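Flavodoxin-like domain (Synechococcus elongatus PCC 6301, PDB 3HLY) probably binds a flavin mononucleotide cofactor for electron transfer, as flavodoxins do, and forms one domain of a larger cyanobacterial flavoprotein. Local coordinates at residues V49-I55 with A78-Q83. Numbering follows the deposited sequence.
Sequences VSSARGI and AAHNKQ
Q83 reaches from the loop 78-83 into the turn that joins helix 42-51 to strand 54-58, and its carboxamide is the centre of this contact. The fold is the flavodoxin-like parallel alpha/beta sandwich, and the two segments are successive helix-to-strand connections feeding neighbouring strands, 54-58 and 84-88, of the central sheet. The packed side begins where the helix ends meet: V49 lays CG1, anti to its own nitrogen (chi1 -178°), against A78 CB at 3.9 Å. Deeper in, I55 CD1 comes within 4.1 Å of A79 CB and 3.4 Å of Q83 OE1, its chain running obliquely across the glutamine, while L110, in a loop, touches both A79 and Q83. In the amide of Q83, NE2 lies 2.8 Å from A52 O, on the 49-55 side, while OE1 faces the 78-83 loop and accepts the N-H of H80; that donor stands 46° out of the carbonyl plane. Without the carboxamide, as with an alanine at Q83, the H80 N-H would probably lose this acceptor and a gap would open beside I55 CD1. Toward solvent the fit slackens. S50 and R53 are exposed, and R53 sends its side chain onto A145, meeting the glutamine through its backbone, with O 3.2 Å from Q83 CB. H80 bridges this looser side, at the start of a type I turn ending at Q83: Q83 CD sits against one face of the ring, offset to its margin, K82 N donates a hydrogen bond to ND1, and the other ring nitrogen, NE2, meets S50 O at the ring edge in a weak hydrogen bond of 3.4 Å.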
loop_
_atom_site.group_PDB
_atom_site.type_symbol
_atom_site.label_atom_id
_atom_site.label_comp_id
_atom_site.label_asym_id
_atom_site.label_seq_id
_atom_site.Cartn_x
_atom_site.Cartn_y
_atom_site.Cartn_z
ATOM N N VAL A 49 2.269 -5.519 10.103
ATOM C CA VAL A 49 1.117 -4.632 9.975
ATOM C C VAL A 49 0.734 -3.925 11.276
ATOM O O VAL A 49 0.570 -2.711 11.289
ATOM C CB VAL A 49 -0.110 -5.395 9.424
ATOM C CG1 VAL A 49 -1.292 -4.451 9.242
ATOM C CG2 VAL A 49 0.238 -6.042 8.114
ATOM N N SER A 50 0.623 -4.664 12.378
ATOM C CA SER A 50 0.214 -4.052 13.646
ATOM C C SER A 50 1.111 -2.926 14.153
ATOM O O SER A 50 0.631 -1.982 14.795
ATOM C CB SER A 50 0.079 -5.117 14.744
ATOM O OG SER A 50 -0.701 -4.622 15.829
ATOM N N SER A 51 2.408 -3.017 13.869
ATOM C CA SER A 51 3.343 -1.991 14.310
ATOM C C SER A 51 3.526 -0.895 13.268
ATOM O O SER A 51 4.150 0.114 13.538
ATOM C CB SER A 51 4.699 -2.619 14.628
ATOM O OG SER A 51 5.235 -3.218 13.469
ATOM N N ALA A 52 2.981 -1.103 12.075
ATOM C CA ALA A 52 3.096 -0.123 11.008
ATOM C C ALA A 52 2.356 1.155 11.361
ATOM O O ALA A 52 1.249 1.111 11.872
ATOM C CB ALA A 52 2.531 -0.697 9.712
ATOM N N ARG A 53 2.962 2.300 11.096
ATOM C CA ARG A 53 2.290 3.551 11.377
ATOM C C ARG A 53 1.394 3.802 10.155
ATOM O O ARG A 53 0.331 4.427 10.236
ATOM C CB ARG A 53 3.322 4.664 11.568
ATOM C CG ARG A 53 2.757 5.907 12.214
ATOM C CD ARG A 53 3.817 6.705 12.985
ATOM N NE ARG A 53 3.349 8.063 13.267
ATOM C CZ ARG A 53 2.271 8.352 13.991
ATOM N NH1 ARG A 53 1.541 7.381 14.526
ATOM N NH2 ARG A 53 1.902 9.614 14.153
ATOM N N GLY A 54 1.825 3.260 9.023
ATOM C CA GLY A 54 1.078 3.420 7.801
ATOM C C GLY A 54 1.173 2.180 6.951
ATOM O O GLY A 54 2.145 1.415 7.021
ATOM N N ILE A 55 0.132 1.980 6.159
ATOM C CA ILE A 55 0.040 0.852 5.265
ATOM C C ILE A 55 -0.208 1.358 3.833
ATOM O O ILE A 55 -1.096 2.166 3.604
ATOM C CB ILE A 55 -1.127 -0.055 5.661
ATOM C CG1 ILE A 55 -0.951 -0.541 7.109
ATOM C CG2 ILE A 55 -1.222 -1.214 4.704
ATOM C CD1 ILE A 55 -2.163 -1.251 7.641
ATOM N N ALA A 78 -5.411 -7.498 10.690
ATOM C CA ALA A 78 -4.498 -6.781 11.579
ATOM C C ALA A 78 -4.537 -5.252 11.533
ATOM O O ALA A 78 -4.043 -4.594 12.457
ATOM C CB ALA A 78 -3.068 -7.263 11.341
ATOM N N ALA A 79 -5.104 -4.677 10.473
ATOM C CA ALA A 79 -5.162 -3.222 10.375
ATOM C C ALA A 79 -6.080 -2.669 11.458
ATOM O O ALA A 79 -7.081 -3.299 11.812
ATOM C CB ALA A 79 -5.663 -2.801 8.998
ATOM N N HIS A 80 -5.751 -1.486 11.972
ATOM C CA HIS A 80 -6.555 -0.896 13.030
ATOM C C HIS A 80 -6.694 0.612 12.890
ATOM O O HIS A 80 -6.058 1.225 12.026
ATOM C CB HIS A 80 -5.951 -1.246 14.386
ATOM C CG HIS A 80 -4.547 -0.777 14.556
ATOM N ND1 HIS A 80 -4.234 0.518 14.909
ATOM C CD2 HIS A 80 -3.367 -1.419 14.389
ATOM C CE1 HIS A 80 -2.921 0.654 14.949
ATOM N NE2 HIS A 80 -2.373 -0.506 14.637
ATOM N N ASN A 81 -7.503 1.197 13.774
ATOM C CA ASN A 81 -7.820 2.625 13.769
ATOM C C ASN A 81 -6.778 3.699 14.025
ATOM O O ASN A 81 -7.099 4.875 13.909
ATOM C CB ASN A 81 -8.997 2.901 14.712
ATOM C CG ASN A 81 -8.696 2.524 16.159
ATOM O OD1 ASN A 81 -7.681 2.931 16.731
ATOM N ND2 ASN A 81 -9.591 1.752 16.758
ATOM N N LYS A 82 -5.549 3.345 14.366
ATOM C CA LYS A 82 -4.552 4.380 14.630
ATOM C C LYS A 82 -3.596 4.616 13.453
ATOM O O LYS A 82 -2.626 5.371 13.572
ATOM C CB LYS A 82 -3.757 4.007 15.864
ATOM N N GLN A 83 -3.878 3.988 12.317
ATOM C CA GLN A 83 -2.987 4.107 11.169
ATOM C C GLN A 83 -3.589 4.650 9.872
ATOM O O GLN A 83 -4.813 4.771 9.734
ATOM C CB GLN A 83 -2.320 2.748 10.930
ATOM C CG GLN A 83 -3.283 1.575 10.768
ATOM C CD GLN A 83 -2.626 0.228 11.084
ATOM O OE1 GLN A 83 -3.207 -0.832 10.849
ATOM N NE2 GLN A 83 -1.408 0.273 11.622
#